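Local coordinates for protein rhamnosidase B (Bacillus sp., PDB 2OKX) that hydrolyses terminal alpha-L-rhamnose residues of rhamnosides, as a glycoside hydrolase of family 78, at residues D304-D309 / M357-P362; A338-F343 / R365-A370; T264-S269 / R288-N293; Q228-S233 / N238-C243. All coordinates share one frame; numbering follows the deposited sequence.

Interaction 1 of 4, residues D304-D309 / M357-P362; sequences DITSSD and MQTDHP
Asp304 OD2 is gripped twice by Thr306, the residue whose methyl group meets Met357 and Thr359 across this contact. The backbone N of Thr306 reaches the oxygen at 2.9 Å, closing an Asx turn, and Thr306 OG1 donates to the same Asp304 OD2 over 2.8 Å. The two donors use different sides of the oxygen. OG1 meets the syn lone pair, whereas the N-H arrives from above the carboxylate plane, 40° out of it. The turn interrupts strand 297-309 of the D2 domain, and one residue further on Ser307 OG bonds back to Ile305 O at 2.9 Å. The hydroxyl of Thr306 has a further partner in Gly244 N, on the neighbouring strand 240-252. With OG1 committed to the turn (chi1 -60°), the other branch, CG2, lies anti to the backbone N and faces the loop 357-362.

The main contact across the segments is between methyl groups, with no hydrogen bond. Thr306 CG2 meets two neighbouring methyl groups of the loop, Thr359 CG2 at 3.7 Å and Met357 CE at 3.8 Å. Met357 starts extended and bends only at its last torsion, chi3 86°, which brings its terminal methyl to Thr306. Tyr364, on the helix that follows the loop, also touches Thr306 and Thr359, extending this small apolar patch at the surface of the domain. The join is narrow, about 115 Å² in all. At its fringe Met357 CE comes within 4.4 Å of the carbonyl oxygen of Ser307.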
# COMPACT_ATOMS: atom_id res chain seq x y z
N ASP A 304 -15.19 25.24 6.04
CA ASP A 304 -13.88 25.37 6.69
C ASP A 304 -13.11 24.09 6.43
O ASP A 304 -13.58 23.00 6.75
CB ASP A 304 -14.05 25.58 8.20
CG ASP A 304 -12.73 25.84 8.91
OD1 ASP A 304 -12.76 26.07 10.13
OD2 ASP A 304 -11.68 25.83 8.24
N ILE A 305 -11.92 24.22 5.83
CA ILE A 305 -11.09 23.06 5.53
C ILE A 305 -9.77 23.07 6.30
O ILE A 305 -8.87 22.28 6.01
CB ILE A 305 -10.76 22.98 4.02
CG1 ILE A 305 -10.08 24.27 3.56
CG2 ILE A 305 -12.04 22.72 3.22
CD1 ILE A 305 -9.64 24.27 2.11
N THR A 306 -9.68 23.95 7.29
CA THR A 306 -8.48 24.07 8.12
C THR A 306 -8.16 22.71 8.74
O THR A 306 -8.96 22.17 9.50
CB THR A 306 -8.69 25.09 9.25
OG1 THR A 306 -8.99 26.37 8.67
CG2 THR A 306 -7.44 25.21 10.11
N SER A 307 -6.99 22.17 8.41
CA SER A 307 -6.62 20.85 8.91
C SER A 307 -5.26 20.39 8.41
O SER A 307 -4.54 21.12 7.73
CB SER A 307 -7.65 19.83 8.44
OG SER A 307 -7.66 19.79 7.01
N SER A 308 -4.93 19.15 8.75
CA SER A 308 -3.71 18.52 8.30
C SER A 308 -4.15 17.69 7.10
O SER A 308 -5.22 17.09 7.13
CB SER A 308 -3.16 17.59 9.39
OG SER A 308 -1.98 16.94 8.94
N ASP A 309 -3.35 17.67 6.05
CA ASP A 309 -3.70 16.92 4.85
C ASP A 309 -2.45 16.22 4.32
O ASP A 309 -1.52 16.87 3.85
CB ASP A 309 -4.25 17.87 3.78
CG ASP A 309 -4.97 17.15 2.65
OD1 ASP A 309 -4.72 15.94 2.44
OD2 ASP A 309 -5.79 17.79 1.96
N MET A 357 1.38 25.18 12.29
CA MET A 357 0.36 26.11 11.86
C MET A 357 -0.53 26.54 13.03
O MET A 357 -0.83 25.73 13.91
CB MET A 357 -0.52 25.44 10.79
CG MET A 357 -1.77 26.22 10.43
SD MET A 357 -2.89 25.26 9.38
CE MET A 357 -3.81 24.38 10.62
N GLN A 358 -0.92 27.80 13.04
CA GLN A 358 -1.81 28.31 14.08
C GLN A 358 -3.12 28.70 13.40
O GLN A 358 -3.15 28.99 12.21
CB GLN A 358 -1.18 29.51 14.80
CG GLN A 358 -0.28 29.10 15.96
CD GLN A 358 0.28 30.27 16.75
OE1 GLN A 358 0.66 30.12 17.91
NE2 GLN A 358 0.35 31.44 16.11
N THR A 359 -4.21 28.68 14.16
CA THR A 359 -5.52 28.99 13.59
C THR A 359 -6.16 30.22 14.21
O THR A 359 -7.37 30.24 14.45
CB THR A 359 -6.47 27.80 13.75
OG1 THR A 359 -6.72 27.57 15.14
CG2 THR A 359 -5.86 26.54 13.14
N ASP A 360 -5.37 31.26 14.46
CA ASP A 360 -5.89 32.48 15.07
C ASP A 360 -5.88 33.70 14.16
O ASP A 360 -6.18 34.80 14.61
CB ASP A 360 -5.11 32.79 16.35
CG ASP A 360 -3.63 32.98 16.10
OD1 ASP A 360 -2.92 33.36 17.06
OD2 ASP A 360 -3.17 32.74 14.97
N HIS A 361 -5.54 33.53 12.88
CA HIS A 361 -5.51 34.67 11.97
C HIS A 361 -6.84 35.41 12.06
O HIS A 361 -7.91 34.83 11.88
CB HIS A 361 -5.25 34.21 10.54
CG HIS A 361 -4.93 35.33 9.61
ND1 HIS A 361 -5.86 36.27 9.23
CD2 HIS A 361 -3.78 35.67 8.99
CE1 HIS A 361 -5.30 37.15 8.42
NE2 HIS A 361 -4.03 36.81 8.26
N PRO A 362 -6.79 36.73 12.33
CA PRO A 362 -7.99 37.58 12.45
C PRO A 362 -9.03 37.47 11.33
O PRO A 362 -10.23 37.45 11.60
CB PRO A 362 -7.40 38.99 12.58
CG PRO A 362 -6.10 38.88 11.84
CD PRO A 362 -5.57 37.56 12.32

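Interaction 2 of 4, residues A338-F343 / R365-A370; sequences ATIGTF and RALPEA
A buried, wholly apolar contact between a strand and a short helix joins Ile340, on strand 338-340 of the D2 domain, to Leu367 on helix 362-370. Phe343, in the turn that leaves the strand, adds its ring to the same meeting. One methyl carries nearly everything from the helix: Leu367 CD2 presses on Ile340 CG2 at 3.3 Å, closer than two carbons usually come, so this spot is tightly packed. Ile340 CD1 lies near the same methyl, 3.9 Å from Leu367 CD2. The two side chains reach toward each other tip to tip. Leu367 leaves the helix with CG anti to its backbone N (chi1 -175°), which carries the isobutyl group out toward the strand, while both branches of Ile340 point back at it.

Phe343 approaches differently, crossing Leu367 at about a right angle. The methyl CD2 of Leu367 sits at the edge of the ring, near its plane, 4.1 Å from Phe343 CZ. One ring face is covered from within its own segment by Gly341 CA, 3.8 Å above the plane and toward the rim. That folding back follows a cis peptide bond between Gly341 and Thr342. Trp383 and His361 also meet the Phe343 ring, and Phe380 touches Leu367, so the leucine tip enters a largely aromatic cluster.

Just past Leu367 the helix is kinked at Pro368, which has no N-H to give to the preceding turn. The arrangement is that of a short helix laid against an antiparallel sheet, here in the D2 domain of the GBD clan.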
# COMPACT_ATOMS: atom_id res chain seq x y z
N ALA A 338 -13.85 28.31 -5.20
CA ALA A 338 -12.69 29.14 -4.92
C ALA A 338 -12.25 28.80 -3.51
O ALA A 338 -13.03 28.26 -2.73
CB ALA A 338 -13.06 30.62 -5.01
N THR A 339 -11.00 29.09 -3.18
CA THR A 339 -10.53 28.82 -1.83
C THR A 339 -10.13 30.15 -1.21
O THR A 339 -9.70 31.07 -1.91
CB THR A 339 -9.34 27.84 -1.81
OG1 THR A 339 -8.27 28.35 -2.62
CG2 THR A 339 -9.77 26.49 -2.34
N ILE A 340 -10.30 30.26 0.10
CA ILE A 340 -9.96 31.48 0.83
C ILE A 340 -8.80 31.17 1.77
O ILE A 340 -8.95 30.37 2.70
CB ILE A 340 -11.16 31.98 1.64
CG1 ILE A 340 -12.40 32.05 0.73
CG2 ILE A 340 -10.86 33.36 2.22
CD1 ILE A 340 -13.67 32.47 1.45
N GLY A 341 -7.66 31.80 1.52
CA GLY A 341 -6.47 31.58 2.32
C GLY A 341 -5.27 31.79 1.42
O GLY A 341 -5.39 32.50 0.41
N THR A 342 -4.13 31.19 1.73
CA THR A 342 -3.95 30.32 2.89
C THR A 342 -3.49 31.18 4.07
O THR A 342 -2.37 31.69 4.06
CB THR A 342 -2.90 29.25 2.57
OG1 THR A 342 -3.24 28.61 1.33
CG2 THR A 342 -2.83 28.21 3.68
N PHE A 343 -4.34 31.32 5.08
CA PHE A 343 -4.02 32.14 6.24
C PHE A 343 -2.75 31.74 6.97
O PHE A 343 -2.00 32.60 7.43
CB PHE A 343 -5.20 32.17 7.21
CG PHE A 343 -6.47 32.71 6.61
CD1 PHE A 343 -7.45 31.84 6.12
CD2 PHE A 343 -6.66 34.08 6.48
CE1 PHE A 343 -8.61 32.34 5.52
CE2 PHE A 343 -7.81 34.59 5.87
CZ PHE A 343 -8.79 33.72 5.39
N ARG A 365 -10.83 34.05 11.47
CA ARG A 365 -11.81 34.01 12.56
C ARG A 365 -13.07 34.84 12.34
O ARG A 365 -14.15 34.46 12.79
CB ARG A 365 -11.15 34.44 13.87
CG ARG A 365 -10.11 33.47 14.40
CD ARG A 365 -10.76 32.16 14.83
NE ARG A 365 -9.77 31.21 15.34
CZ ARG A 365 -10.07 30.02 15.85
NH1 ARG A 365 -11.34 29.63 15.92
NH2 ARG A 365 -9.11 29.23 16.30
N ALA A 366 -12.94 35.97 11.65
CA ALA A 366 -14.09 36.84 11.42
C ALA A 366 -14.85 36.51 10.14
O ALA A 366 -16.08 36.54 10.12
CB ALA A 366 -13.62 38.29 11.37
N LEU A 367 -14.11 36.17 9.10
CA LEU A 367 -14.66 35.88 7.78
C LEU A 367 -16.02 35.19 7.68
O LEU A 367 -16.94 35.73 7.06
CB LEU A 367 -13.64 35.09 6.96
CG LEU A 367 -14.00 34.79 5.50
CD1 LEU A 367 -14.65 35.99 4.85
CD2 LEU A 367 -12.74 34.39 4.76
N PRO A 368 -16.18 34.00 8.28
CA PRO A 368 -17.47 33.32 8.19
C PRO A 368 -18.68 34.23 8.38
O PRO A 368 -19.47 34.43 7.45
CB PRO A 368 -17.37 32.25 9.27
CG PRO A 368 -15.93 31.92 9.26
CD PRO A 368 -15.28 33.29 9.20
N GLU A 369 -18.81 34.79 9.57
CA GLU A 369 -19.93 35.67 9.88
C GLU A 369 -19.81 37.07 9.29
O GLU A 369 -20.81 37.75 9.09
CB GLU A 369 -20.10 35.76 11.40
CG GLU A 369 -20.64 34.48 12.06
CD GLU A 369 -19.62 33.35 12.13
OE1 GLU A 369 -20.00 32.24 12.58
OE2 GLU A 369 -18.45 33.56 11.76
N ALA A 370 -18.58 37.49 8.99
CA ALA A 370 -18.35 38.82 8.43
C ALA A 370 -18.65 38.94 6.94
O ALA A 370 -18.67 40.05 6.39
CB ALA A 370 -16.91 39.24 8.70

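Interaction 3 of 4, residues T264-S269 / R288-N293; sequences TGVRGS and RYYSLN
Val266 CG2 forms the tight part of this contact, touching two residues of strand 288-294 that lie on the same side of it: it is 4.0 Å from Arg288 CD and 4.0 Å from Tyr290 CE1. The methyl comes to the edge of the Tyr290 ring, near its plane, and the valine crosses the tyrosine at about a right angle. Arg288 points toward the loop 264-269, whereas Tyr290 starts off to one side and only its phenol end comes close. Arg288 begins extended and turns at chi3 (-70°), which lays its CD beside Val266 and swings the guanidinium back to the tyrosine. There NH1 donates to Tyr290 OH, 3.1 Å away and only 8° out of the guanidinium plane.

Beyond that bond the contact loosens and water takes over. Arg288 NH1 gives a second hydrogen bond, 2.8 Å long, to water 1, which reaches Ser269 O only weakly. Trp281 holds the guanidinium through a cation-pi contact. Replacing Tyr290 with a leucine would probably leave Arg288 NH1 without its phenolic acceptor and open a gap beside Val266 CG2. Glycerol, probably from the crystallisation liquor, lies near the valine, bonded to Gly265 O and Arg267 N. The loop leads from strand 256-262, antiparallel partner of 288-294, to strand 271-273 of another sheet: a sheet-to-sheet connection packed against an edge strand.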
# COMPACT_ATOMS: atom_id res chain seq x y z
N THR A 264 -16.27 12.19 2.54
CA THR A 264 -15.17 11.97 3.48
C THR A 264 -15.20 12.92 4.67
O THR A 264 -14.22 13.06 5.39
CB THR A 264 -13.81 12.08 2.75
OG1 THR A 264 -13.75 13.29 1.98
CG2 THR A 264 -13.63 10.90 1.81
N GLY A 265 -16.35 13.58 4.86
CA GLY A 265 -16.51 14.50 5.98
C GLY A 265 -16.00 15.91 5.77
O GLY A 265 -15.42 16.23 4.73
N VAL A 266 -16.21 16.76 6.77
CA VAL A 266 -15.76 18.15 6.73
C VAL A 266 -14.42 18.27 7.43
O VAL A 266 -14.31 18.02 8.63
CB VAL A 266 -16.77 19.08 7.44
CG1 VAL A 266 -16.28 20.51 7.39
CG2 VAL A 266 -18.14 18.96 6.78
N ARG A 267 -13.39 18.65 6.68
CA ARG A 267 -12.03 18.79 7.21
C ARG A 267 -11.90 19.77 8.36
O ARG A 267 -11.22 19.49 9.35
CB ARG A 267 -11.07 19.24 6.10
CG ARG A 267 -10.56 18.11 5.26
CD ARG A 267 -9.60 18.59 4.20
NE ARG A 267 -9.01 17.44 3.51
CZ ARG A 267 -8.08 16.66 4.04
NH1 ARG A 267 -7.61 16.89 5.26
NH2 ARG A 267 -7.63 15.62 3.36
N GLY A 268 -12.56 20.92 8.23
CA GLY A 268 -12.47 21.94 9.26
C GLY A 268 -13.55 21.95 10.32
O GLY A 268 -14.25 20.97 10.53
N SER A 269 -13.69 23.10 10.97
CA SER A 269 -14.65 23.30 12.05
C SER A 269 -16.12 23.27 11.66
O SER A 269 -16.98 23.09 12.53
CB SER A 269 -14.36 24.61 12.77
OG SER A 269 -14.55 25.72 11.90
N ARG A 288 -20.85 13.02 6.12
CA ARG A 288 -21.71 14.03 6.70
C ARG A 288 -22.56 14.67 5.61
O ARG A 288 -22.08 14.93 4.50
CB ARG A 288 -20.90 15.11 7.43
CG ARG A 288 -21.79 16.13 8.13
CD ARG A 288 -21.00 17.13 8.96
NE ARG A 288 -20.39 16.52 10.14
CZ ARG A 288 -19.77 17.20 11.09
NH1 ARG A 288 -19.66 18.52 11.00
NH2 ARG A 288 -19.24 16.57 12.14
N TYR A 289 -23.83 14.89 5.92
CA TYR A 289 -24.76 15.51 4.99
C TYR A 289 -25.55 16.61 5.70
O TYR A 289 -25.99 16.44 6.84
CB TYR A 289 -25.74 14.47 4.43
CG TYR A 289 -25.06 13.26 3.83
CD1 TYR A 289 -24.64 12.20 4.64
CD2 TYR A 289 -24.77 13.21 2.47
CE1 TYR A 289 -23.95 11.12 4.11
CE2 TYR A 289 -24.07 12.13 1.93
CZ TYR A 289 -23.66 11.09 2.76
OH TYR A 289 -22.94 10.04 2.24
N TYR A 290 -25.71 17.75 5.03
CA TYR A 290 -26.45 18.86 5.59
C TYR A 290 -27.70 19.10 4.76
O TYR A 290 -27.66 19.01 3.53
CB TYR A 290 -25.62 20.15 5.58
CG TYR A 290 -24.43 20.17 6.50
CD1 TYR A 290 -23.24 19.52 6.15
CD2 TYR A 290 -24.46 20.88 7.70
CE1 TYR A 290 -22.12 19.59 6.99
CE2 TYR A 290 -23.35 20.95 8.53
CZ TYR A 290 -22.19 20.31 8.18
OH TYR A 290 -21.09 20.40 9.01
N SER A 291 -28.81 19.39 5.44
CA SER A 291 -30.07 19.67 4.76
C SER A 291 -30.27 21.18 4.81
O SER A 291 -30.22 21.78 5.88
CB SER A 291 -31.22 18.96 5.48
OG SER A 291 -32.44 19.13 4.77
N LEU A 292 -30.50 21.79 3.65
CA LEU A 292 -30.70 23.23 3.59
C LEU A 292 -32.06 23.57 2.99
O LEU A 292 -32.35 23.20 1.86
CB LEU A 292 -29.60 23.88 2.74
CG LEU A 292 -28.15 23.50 3.03
CD1 LEU A 292 -27.23 24.24 2.07
CD2 LEU A 292 -27.79 23.82 4.47
N ASN A 293 -32.88 24.28 3.76
CA ASN A 293 -34.20 24.69 3.29
C ASN A 293 -34.03 26.13 2.83
O ASN A 293 -34.21 27.07 3.60
CB ASN A 293 -35.21 24.60 4.44
CG ASN A 293 -36.63 24.86 3.99
OD1 ASN A 293 -37.08 24.33 2.97
ND2 ASN A 293 -37.35 25.67 4.75
O HOH W 1 -18.51 20.04 13.03

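Interaction 4 of 4, residues Q228-S233 / N238-C243; sequences QMVPES and NPVSYC
The ring of Tyr242 has the side chain of Met229 over one face, crossing it at about a right angle. Met229 CG makes a CH-pi contact 4.0 Å from the ring centroid and 17° off the normal, while Met229 CB lies 3.6 Å from Tyr242 CG, over the root of the ring. Tyr242 CG stands between its own backbone N and carbonyl carbon (chi1 45°), turning the ring under the methionine. Met229 then bends twice, and its CE ends 4.0 Å from Cys243 O.

Beside this CH-pi contact Val230 CG2 packs on Tyr242 CB at 4.2 Å and on Val240 CG2 at 4.3 Å. Further along, Ser233, in a short 3-10 turn where its N bonds to Val230 O, touches Val240 CG1 with its CB. The phenol is satisfied elsewhere, by Asp309 OD2. An alanine in place of Tyr242 is likely to open a gap beneath Met229 and leave Asp309 OD2 without this hydroxyl. The end of helix 225-229 thus covers strand 240-252, whose backbone pairs with strand 297-309 through Tyr242 and Ser307; Ile305 of that strand touches both Met229 and Tyr242.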
# COMPACT_ATOMS: atom_id res chain seq x y z
N GLN A 228 -3.73 22.58 -3.73
CA GLN A 228 -4.38 23.86 -3.99
C GLN A 228 -4.02 24.91 -2.93
O GLN A 228 -3.75 26.06 -3.26
CB GLN A 228 -5.90 23.69 -4.06
CG GLN A 228 -6.71 24.98 -3.90
CD GLN A 228 -6.55 25.96 -5.06
OE1 GLN A 228 -7.01 27.10 -5.00
NE2 GLN A 228 -5.89 25.51 -6.13
N MET A 229 -4.02 24.49 -1.66
CA MET A 229 -3.71 25.39 -0.55
C MET A 229 -2.21 25.57 -0.29
O MET A 229 -1.79 26.61 0.23
CB MET A 229 -4.39 24.89 0.73
CG MET A 229 -5.90 24.81 0.64
SD MET A 229 -6.68 26.38 0.20
CE MET A 229 -6.72 27.21 1.79
N VAL A 230 -1.41 24.57 -0.65
CA VAL A 230 0.04 24.65 -0.47
C VAL A 230 0.68 24.10 -1.74
O VAL A 230 1.13 22.95 -1.78
CB VAL A 230 0.51 23.80 0.74
CG1 VAL A 230 2.01 23.99 0.96
CG2 VAL A 230 -0.26 24.19 1.98
N PRO A 231 0.73 24.92 -2.80
CA PRO A 231 1.30 24.57 -4.10
C PRO A 231 2.65 23.84 -4.10
O PRO A 231 2.88 22.96 -4.92
CB PRO A 231 1.37 25.92 -4.81
CG PRO A 231 0.16 26.61 -4.30
CD PRO A 231 0.25 26.31 -2.81
N GLU A 232 3.53 24.21 -3.18
CA GLU A 232 4.84 23.58 -3.13
C GLU A 232 4.79 22.14 -2.59
O GLU A 232 5.76 21.40 -2.73
CB GLU A 232 5.79 24.43 -2.28
CG GLU A 232 7.27 24.12 -2.47
CD GLU A 232 7.74 22.92 -1.66
OE1 GLU A 232 8.82 22.38 -1.98
OE2 GLU A 232 7.03 22.54 -0.70
N SER A 233 3.67 21.75 -2.00
CA SER A 233 3.53 20.40 -1.44
C SER A 233 3.62 19.30 -2.49
O SER A 233 3.74 18.12 -2.15
CB SER A 233 2.22 20.27 -0.67
OG SER A 233 1.10 20.33 -1.54
N ASN A 238 5.29 14.79 2.65
CA ASN A 238 5.18 14.99 4.08
C ASN A 238 3.83 15.63 4.34
O ASN A 238 3.27 16.29 3.47
CB ASN A 238 6.27 15.94 4.60
CG ASN A 238 7.66 15.40 4.42
OD1 ASN A 238 7.95 14.26 4.79
ND2 ASN A 238 8.54 16.21 3.85
N PRO A 239 3.27 15.42 5.54
CA PRO A 239 1.98 16.02 5.84
C PRO A 239 2.13 17.54 5.90
O PRO A 239 3.16 18.05 6.33
CB PRO A 239 1.65 15.46 7.22
CG PRO A 239 2.36 14.15 7.24
CD PRO A 239 3.68 14.47 6.58
N VAL A 240 1.11 18.26 5.44
CA VAL A 240 1.14 19.72 5.53
C VAL A 240 -0.18 20.11 6.16
O VAL A 240 -1.14 19.34 6.14
CB VAL A 240 1.24 20.42 4.14
CG1 VAL A 240 2.48 19.97 3.41
CG2 VAL A 240 -0.01 20.15 3.32
N SER A 241 -0.23 21.29 6.76
CA SER A 241 -1.46 21.77 7.35
C SER A 241 -1.75 23.12 6.72
O SER A 241 -0.82 23.87 6.39
CB SER A 241 -1.32 21.92 8.87
OG SER A 241 -1.17 20.65 9.49
N TYR A 242 -3.02 23.42 6.51
CA TYR A 242 -3.41 24.69 5.94
C TYR A 242 -4.64 25.22 6.63
O TYR A 242 -5.42 24.47 7.20
CB TYR A 242 -3.66 24.58 4.42
CG TYR A 242 -4.47 23.39 3.99
CD1 TYR A 242 -3.85 22.28 3.40
CD2 TYR A 242 -5.86 23.35 4.16
CE1 TYR A 242 -4.60 21.16 3.00
CE2 TYR A 242 -6.61 22.25 3.77
CZ TYR A 242 -5.97 21.15 3.19
OH TYR A 242 -6.71 20.05 2.81
N CYS A 243 -4.79 26.54 6.59
CA CYS A 243 -5.91 27.22 7.21
C CYS A 243 -6.66 27.97 6.13
O CYS A 243 -6.07 28.76 5.39
CB CYS A 243 -5.40 28.19 8.27
SG CYS A 243 -6.68 29.13 9.10

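Overall arrangement
All four contacts lie in the D2 domain of the rhamnosidase. Along the chain interaction 4 closes first, then interaction 3, while the segments of interactions 1 and 2 alternate. Interactions 1, 2 and 4 share the sheet of strand 240-252, which also includes strands 297-309 and 338-340. Centres of interactions 1 and 2 lie about 10 Å apart, and those of 1 and 4 about 11 Å. Interaction 3, its centre about 17 Å from that of interaction 1, lies where strand 288-294 of the other sheet meets the loop leading to strand 271-273 of the first; the Arg267-Asp309 salt bridge ties it to interaction 1. Thr342 OG1 bonds Met229 O, joining interactions 2 and 4. Together they join loops, two short helices and two antiparallel sheets.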